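Long-range contacts in activator of (r)-2-hydroxyglutaryl-coa dehydratase (Acidaminococcus fermentans, PDB 1HUX), which hydrolyses ATP slowly and drives electron transfer from a [4Fe-4S] cluster shared by its two subunits to activate (R)-2-hydroxyglutaryl-CoA dehydratase: residues A[85-90]-A[111-116]; A[92-97]-A[213-218]; A[156-161]-A[184-189]. All coordinates share one frame; numbering follows the deposited sequence.

Contact 1 of 3, residues A[85-90]-A[111-116]; sequences CHAMGA and IHVENG
Ala87 and Gly116 bury the most surface here, and each meets the other segment by a different route. The methyl of Ala87 points at the strand and touches one branch of Val113, with Ala87 CB 3.7 Å from Val113 CG2. That branch rests against both CB and CA of Ala87; Ala87 CA is 3.8 Å from Val113 CG2. The other branch is looser, with Val113 CG1 4.1 Å from Ala87 O. Gly116 approaches with its backbone alone. Gly116 O lies 3.8 Å from Ala87 C, and Gly116 CA lies 3.5 Å from Met88 CE. The Met88 chain bends at chi2 and chi3 and brings its terminal methyl back to the glycine, although its CB points away. The positive phi of 47° at Gly116 favours glycine.

The contact belongs to the actin fold. Helix 82-93 lies against one face of the sheet that contains strand 107-114, and the turn after that strand brings Gly116 against the helix at Ala87 and Met88. Strand 99-104 is the neighbour of strand 107-114. Ile111 is bonded through its backbone to Val100 of that strand, and Val113 to His98 just before it. Helix 245-257 also packs on helix 82-93, where Leu252 and Tyr253 touch Met88.

Ile111 is the next largest contributor, two residues before Val113 and on the same side of the strand. It reaches the helix with the end of its long branch, Ile111 CD1 lying 4.1 Å from His86 CB. Its chi1 of -55° sets CG1 opposite the carbonyl carbon, and the extended chi2 carries CD1 out to the histidine. The imidazole of His86 continues past this point and touches Asp102 and Asn245.

Contact 2 of 3, residues A[92-97]-A[213-218]; sequences FIWPNV and VMTGGV. With ADP (adenosine-5'-diphosphate), chain D.
Val213 lies over one face of the Trp94 indole in a CH-pi contact. Its CG1 is 3.5 Å from the centroid of the six-membered ring, 27° off the ring normal. Val213 is on strand 212-215, an inner strand of an actin-fold sheet, and Trp94 follows the end of helix 82-93. Val213 CG1 also lies 3.6 Å from Val97 CG1, and the two valine side chains cross at about a right angle. Val213 is thus wedged between an aromatic face and an aliphatic branch. At the ring edge, Thr215 OG1 lies 4.4 Å from Trp94 CZ3. That hydroxyl is hydrogen-bonded to Asn245 OD1.

The indole is covered on its opposite face by its neighbour Ile93, whose CG2 sits over the centre. With CG anti to the carbonyl carbon (chi1 -57°), the ring extends toward the strand. A type I turn from Trp94 to Val97, closed by Val97 N to Trp94 O at 3.2 Å, brings both residues to Val213. Backbone bonds to Thr99 and Ile101 fix Val213 in the sheet. Past Thr215 the chain leaves the strand and runs through Gly216 and Gly217 to the ADP pocket, where Val218 CG2 rests 3.8 Å from ADP C4'.

Contact 3 of 3, residues A[156-161]-A[184-189]; sequences STKRVA and KIDIIA
Asp186 takes two backbone donors from the loop on a single carboxylate oxygen. Thr157 N donates to Asp186 OD1 at 3.1 Å with an N-H...O angle of 145°, nearly in line with the C-O bond. Lys158 N donates to Asp186 OD1 at 3.2 Å and is straighter, at 166°, but arrives from above the carboxylate plane. The Ser156 hydroxyl is probably a third donor to this oxygen, though its modelled distance is doubtfully short. At chi1 -176° the Ser156 hydroxyl swings toward the helix. Replacing Asp186 with an alanine would probably leave the Thr157 and Lys158 amides without their shared acceptor, freeing the loop to shift.

Lys158 NZ is 5.0 Å from Asp186 OD2, so its charge may add a weak attraction without direct contact. Apolar groups close the rest. Val160 CG2 meets Asp186 CB at 3.7 Å, the two side chains crossing at about a right angle. Ser156 CB lies 3.7 Å from Ala189 CB, about one turn further along the helix, and 3.9 Å from Ile185 CG2. Gln177 of helix 167-179 and Thr182 also touch Val160. The aspartate thus fastens an irregular loop to the start of helix 184-204, in the helical region inserted between strands of the second actin-fold sheet.

Overall arrangement
Contact 1 closes the first loop, from helix 82-93 through strands 99-104 and 107-114 to the turn at Gly116. Contact 2 opens inside that loop, at the end of the same helix, and closes only at strand 212-215, so the two cross. They lie side by side, with centres 8 Å apart, and His86 touches Thr215 between them. Together they fix helix 82-93 and the turn after it to the sheet that leads to ADP. Contact 3 falls wholly within the long excursion spanned by contact 2. It joins the 156-161 loop to helix 184-204, about 28 Å from contact 2 between centres, before the chain returns to strand 212-215.

Contact 1 of 3, residues A[85-90]-A[111-116]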
# COMPACT_ATOMS: atom_id res chain seq x y z
N CYS A 85 24.77 4.99 -11.67
CA CYS A 85 24.66 6.15 -12.51
C CYS A 85 24.25 7.35 -11.70
O CYS A 85 24.81 8.44 -11.86
CB CYS A 85 23.68 5.86 -13.65
SG CYS A 85 24.12 4.34 -14.59
N HIS A 86 23.30 7.15 -10.78
CA HIS A 86 22.83 8.27 -9.97
C HIS A 86 23.96 8.84 -9.15
O HIS A 86 24.07 10.06 -8.99
CB HIS A 86 21.69 7.82 -9.08
CG HIS A 86 20.35 7.90 -9.74
ND1 HIS A 86 19.73 9.10 -10.03
CD2 HIS A 86 19.51 6.92 -10.18
CE1 HIS A 86 18.57 8.86 -10.61
NE2 HIS A 86 18.41 7.55 -10.72
N ALA A 87 24.81 7.95 -8.65
CA ALA A 87 25.95 8.38 -7.84
C ALA A 87 26.93 9.13 -8.74
O ALA A 87 27.42 10.21 -8.38
CB ALA A 87 26.61 7.15 -7.22
N MET A 88 27.19 8.56 -9.91
CA MET A 88 28.10 9.17 -10.87
C MET A 88 27.57 10.53 -11.32
O MET A 88 28.29 11.53 -11.29
CB MET A 88 28.28 8.24 -12.07
CG MET A 88 29.73 7.89 -12.39
SD MET A 88 30.71 9.35 -12.62
CE MET A 88 31.48 9.50 -11.01
N GLY A 89 26.29 10.55 -11.71
CA GLY A 89 25.65 11.77 -12.18
C GLY A 89 25.58 12.87 -11.12
O GLY A 89 25.85 14.06 -11.38
N ALA A 90 25.19 12.46 -9.92
CA ALA A 90 25.08 13.41 -8.82
C ALA A 90 26.42 14.12 -8.68
O ALA A 90 26.48 15.36 -8.61
CB ALA A 90 24.74 12.66 -7.54
N ILE A 111 20.91 6.96 -1.62
CA ILE A 111 22.26 6.48 -1.88
C ILE A 111 23.38 7.28 -1.21
O ILE A 111 23.41 8.52 -1.26
CB ILE A 111 22.51 6.43 -3.42
CG1 ILE A 111 21.42 5.60 -4.10
CG2 ILE A 111 23.89 5.86 -3.72
CD1 ILE A 111 21.46 5.69 -5.61
N HIS A 112 24.31 6.56 -0.58
CA HIS A 112 25.44 7.22 0.03
C HIS A 112 26.53 7.20 -1.04
O HIS A 112 26.84 6.14 -1.60
CB HIS A 112 25.92 6.49 1.28
CG HIS A 112 27.03 7.20 2.00
ND1 HIS A 112 28.33 6.75 2.02
CD2 HIS A 112 27.04 8.40 2.65
CE1 HIS A 112 29.10 7.64 2.63
NE2 HIS A 112 28.34 8.65 3.02
N VAL A 113 27.10 8.37 -1.33
CA VAL A 113 28.11 8.50 -2.38
C VAL A 113 29.49 8.93 -1.91
O VAL A 113 29.62 9.86 -1.10
CB VAL A 113 27.66 9.51 -3.47
CG1 VAL A 113 28.75 9.67 -4.51
CG2 VAL A 113 26.35 9.06 -4.12
N GLU A 114 30.51 8.27 -2.44
CA GLU A 114 31.90 8.56 -2.14
C GLU A 114 32.68 8.41 -3.44
O GLU A 114 32.70 7.33 -4.04
CB GLU A 114 32.45 7.58 -1.09
CG GLU A 114 31.84 7.74 0.30
CD GLU A 114 32.38 8.95 1.07
OE1 GLU A 114 32.77 9.96 0.44
OE2 GLU A 114 32.39 8.89 2.32
N ASN A 115 33.32 9.51 -3.88
CA ASN A 115 34.10 9.51 -5.13
C ASN A 115 33.21 8.97 -6.23
O ASN A 115 33.49 7.90 -6.78
CB ASN A 115 35.34 8.62 -5.02
CG ASN A 115 36.39 9.17 -4.06
OD1 ASN A 115 36.87 10.29 -4.21
ND2 ASN A 115 36.76 8.37 -3.06
N GLY A 116 32.13 9.70 -6.52
CA GLY A 116 31.19 9.30 -7.57
C GLY A 116 30.74 7.85 -7.56
O GLY A 116 30.26 7.33 -8.56

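Contact 2 of 3, residues A[92-97]-A[213-218]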
# COMPACT_ATOMS: atom_id res chain seq x y z
N PHE A 92 28.70 14.62 -10.80
CA PHE A 92 28.99 15.53 -11.90
C PHE A 92 28.30 16.87 -11.65
O PHE A 92 28.83 17.93 -11.99
CB PHE A 92 28.49 14.93 -13.22
CG PHE A 92 28.75 15.79 -14.43
CD1 PHE A 92 29.94 15.66 -15.16
CD2 PHE A 92 27.84 16.78 -14.81
CE1 PHE A 92 30.21 16.50 -16.25
CE2 PHE A 92 28.10 17.62 -15.89
CZ PHE A 92 29.29 17.48 -16.61
N ILE A 93 27.12 16.83 -11.04
CA ILE A 93 26.37 18.06 -10.77
C ILE A 93 26.78 18.71 -9.45
O ILE A 93 26.93 19.94 -9.35
CB ILE A 93 24.84 17.77 -10.71
CG1 ILE A 93 24.42 16.88 -11.86
CG2 ILE A 93 24.08 19.07 -10.77
CD1 ILE A 93 22.98 16.43 -11.74
N TRP A 94 26.95 17.89 -8.42
CA TRP A 94 27.34 18.38 -7.10
C TRP A 94 28.53 17.58 -6.63
O TRP A 94 28.39 16.42 -6.22
CB TRP A 94 26.19 18.20 -6.11
CG TRP A 94 24.90 18.87 -6.51
CD1 TRP A 94 24.60 20.21 -6.43
CD2 TRP A 94 23.72 18.22 -7.02
NE1 TRP A 94 23.31 20.43 -6.85
CE2 TRP A 94 22.75 19.23 -7.22
CE3 TRP A 94 23.40 16.89 -7.32
CZ2 TRP A 94 21.46 18.95 -7.71
CZ3 TRP A 94 22.12 16.61 -7.81
CH2 TRP A 94 21.17 17.64 -8.00
N PRO A 95 29.73 18.18 -6.70
CA PRO A 95 30.99 17.54 -6.29
C PRO A 95 31.00 16.98 -4.87
O PRO A 95 31.57 15.93 -4.61
CB PRO A 95 32.01 18.66 -6.47
CG PRO A 95 31.40 19.50 -7.57
CD PRO A 95 29.96 19.55 -7.19
N ASN A 96 30.34 17.67 -3.95
CA ASN A 96 30.32 17.24 -2.55
C ASN A 96 29.17 16.35 -2.11
O ASN A 96 28.92 16.20 -0.91
CB ASN A 96 30.38 18.47 -1.66
CG ASN A 96 31.57 19.35 -1.97
OD1 ASN A 96 32.68 18.85 -2.13
ND2 ASN A 96 31.34 20.66 -2.06
N VAL A 97 28.48 15.76 -3.07
CA VAL A 97 27.38 14.88 -2.71
C VAL A 97 27.94 13.73 -1.91
O VAL A 97 29.10 13.36 -2.07
CB VAL A 97 26.68 14.26 -3.95
CG1 VAL A 97 25.96 15.33 -4.71
CG2 VAL A 97 27.69 13.56 -4.85
N VAL A 213 21.35 15.55 -1.99
CA VAL A 213 20.73 16.03 -3.23
C VAL A 213 19.54 15.15 -3.60
O VAL A 213 19.57 13.93 -3.40
CB VAL A 213 21.71 16.02 -4.41
CG1 VAL A 213 22.85 16.95 -4.12
CG2 VAL A 213 22.20 14.61 -4.64
N MET A 214 18.49 15.79 -4.10
CA MET A 214 17.31 15.05 -4.50
C MET A 214 17.32 14.89 -6.02
O MET A 214 17.56 15.84 -6.78
CB MET A 214 16.06 15.78 -4.02
CG MET A 214 14.79 15.07 -4.37
SD MET A 214 13.38 15.92 -3.70
CE MET A 214 12.31 14.46 -3.33
N THR A 215 17.06 13.66 -6.44
CA THR A 215 17.06 13.26 -7.83
C THR A 215 15.78 12.54 -8.22
O THR A 215 15.08 11.98 -7.38
CB THR A 215 18.26 12.35 -8.08
OG1 THR A 215 19.40 13.17 -8.27
CG2 THR A 215 18.04 11.47 -9.26
N GLY A 216 15.47 12.55 -9.51
CA GLY A 216 14.26 11.90 -9.98
C GLY A 216 13.24 12.92 -10.43
O GLY A 216 13.43 14.12 -10.26
N GLY A 217 12.15 12.45 -11.03
CA GLY A 217 11.16 13.38 -11.50
C GLY A 217 10.50 14.11 -10.36
O GLY A 217 10.32 15.33 -10.42
N VAL A 218 10.14 13.37 -9.32
CA VAL A 218 9.49 13.99 -8.17
C VAL A 218 10.37 15.10 -7.58
O VAL A 218 9.89 15.96 -6.84
CB VAL A 218 9.19 12.94 -7.09
CG1 VAL A 218 8.41 13.57 -5.96
CG2 VAL A 218 8.41 11.79 -7.70
PB ADP D . 11.35 6.21 -13.57
O1B ADP D . 12.09 6.01 -12.27
O2B ADP D . 12.26 6.45 -14.81
O3B ADP D . 10.27 5.17 -13.82
PA ADP D . 11.12 9.00 -13.26
O1A ADP D . 11.32 9.65 -14.60
O2A ADP D . 12.20 9.11 -12.27
O3A ADP D . 10.64 7.50 -13.49
O5' ADP D . 9.76 9.50 -12.68
C5' ADP D . 9.64 10.77 -12.32
C4' ADP D . 8.46 11.03 -11.47
O4' ADP D . 8.31 12.48 -11.30
C3' ADP D . 6.99 10.50 -11.91
O3' ADP D . 6.19 10.13 -10.77
C2' ADP D . 6.53 11.74 -12.67
O2' ADP D . 5.09 11.95 -12.82
C1' ADP D . 7.13 12.85 -11.81
N9 ADP D . 7.12 14.21 -12.39
C8 ADP D . 7.51 14.52 -13.63
N7 ADP D . 7.42 15.76 -13.88
C5 ADP D . 6.92 16.31 -12.71
C6 ADP D . 6.60 17.65 -12.29
N6 ADP D . 6.73 18.73 -13.11
N1 ADP D . 6.14 17.83 -11.02
C2 ADP D . 6.00 16.77 -10.21
N3 ADP D . 6.28 15.48 -10.51
C4 ADP D . 6.74 15.33 -11.78

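Contact 3 of 3, residues A[156-161]-A[184-189]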
# COMPACT_ATOMS: atom_id res chain seq x y z
N SER A 156 -0.66 26.44 1.67
CA SER A 156 -1.25 25.91 2.89
C SER A 156 -0.91 26.76 4.11
O SER A 156 0.19 27.28 4.23
CB SER A 156 -0.79 24.47 3.11
OG SER A 156 -1.43 23.90 4.24
N THR A 157 -1.89 26.90 5.00
CA THR A 157 -1.74 27.68 6.22
C THR A 157 -1.98 26.80 7.44
O THR A 157 -1.58 27.14 8.55
CB THR A 157 -2.74 28.85 6.25
OG1 THR A 157 -2.52 29.69 5.11
CG2 THR A 157 -2.56 29.68 7.52
N LYS A 158 -2.62 25.66 7.23
CA LYS A 158 -2.92 24.74 8.31
C LYS A 158 -2.26 23.37 8.11
O LYS A 158 -2.23 22.84 7.01
CB LYS A 158 -4.43 24.56 8.44
CG LYS A 158 -5.19 25.86 8.64
CD LYS A 158 -6.67 25.67 8.40
CE LYS A 158 -7.39 27.01 8.40
NZ LYS A 158 -8.80 26.89 7.91
N ARG A 159 -1.73 22.81 9.19
CA ARG A 159 -1.09 21.50 9.09
C ARG A 159 -2.15 20.43 9.15
O ARG A 159 -2.93 20.37 10.09
CB ARG A 159 -0.08 21.29 10.22
CG ARG A 159 1.00 22.34 10.22
CD ARG A 159 2.10 22.07 11.23
NE ARG A 159 3.16 21.18 10.73
CZ ARG A 159 3.04 19.86 10.58
NH1 ARG A 159 1.90 19.24 10.91
NH2 ARG A 159 4.08 19.17 10.13
N VAL A 160 -2.18 19.58 8.14
CA VAL A 160 -3.14 18.51 8.11
C VAL A 160 -2.34 17.25 7.94
O VAL A 160 -1.68 17.06 6.93
CB VAL A 160 -4.13 18.67 6.93
CG1 VAL A 160 -5.02 17.43 6.82
CG2 VAL A 160 -4.99 19.91 7.16
N ALA A 161 -2.38 16.37 8.92
CA ALA A 161 -1.61 15.14 8.83
C ALA A 161 -2.37 13.97 8.21
O ALA A 161 -3.60 13.87 8.31
CB ALA A 161 -1.06 14.76 10.23
N LYS A 184 -7.99 21.81 -0.05
CA LYS A 184 -7.06 20.96 -0.81
C LYS A 184 -5.62 21.40 -0.57
O LYS A 184 -4.73 20.58 -0.38
CB LYS A 184 -7.34 21.05 -2.30
CG LYS A 184 -8.62 20.39 -2.77
CD LYS A 184 -8.75 20.54 -4.27
CE LYS A 184 -9.96 19.82 -4.82
NZ LYS A 184 -10.08 20.10 -6.27
N ILE A 185 -5.41 22.71 -0.59
CA ILE A 185 -4.08 23.29 -0.36
C ILE A 185 -3.46 22.64 0.89
O ILE A 185 -2.28 22.26 0.90
CB ILE A 185 -4.20 24.81 -0.13
CG1 ILE A 185 -5.07 25.44 -1.21
CG2 ILE A 185 -2.84 25.44 -0.12
CD1 ILE A 185 -4.61 25.14 -2.61
N ASP A 186 -4.26 22.49 1.93
CA ASP A 186 -3.79 21.92 3.19
C ASP A 186 -3.63 20.41 3.12
O ASP A 186 -2.70 19.87 3.70
CB ASP A 186 -4.74 22.31 4.32
CG ASP A 186 -4.84 23.83 4.51
OD1 ASP A 186 -3.79 24.50 4.50
OD2 ASP A 186 -5.97 24.35 4.68
N ILE A 187 -4.54 19.74 2.42
CA ILE A 187 -4.44 18.29 2.28
C ILE A 187 -3.18 17.94 1.50
O ILE A 187 -2.54 16.92 1.75
CB ILE A 187 -5.65 17.71 1.50
CG1 ILE A 187 -6.93 17.89 2.32
CG2 ILE A 187 -5.41 16.24 1.19
CD1 ILE A 187 -8.13 17.00 1.87
N ILE A 188 -2.84 18.79 0.53
CA ILE A 188 -1.66 18.57 -0.30
C ILE A 188 -0.39 18.64 0.52
O ILE A 188 0.38 17.68 0.54
CB ILE A 188 -1.61 19.59 -1.46
CG1 ILE A 188 -2.46 19.07 -2.63
CG2 ILE A 188 -0.16 19.83 -1.90
CD1 ILE A 188 -2.56 20.02 -3.81
N ALA A 189 -0.18 19.76 1.20
CA ALA A 189 1.00 19.94 2.05
C ALA A 189 1.10 18.74 2.98
O ALA A 189 2.18 18.33 3.37
CB ALA A 189 0.89 21.23 2.85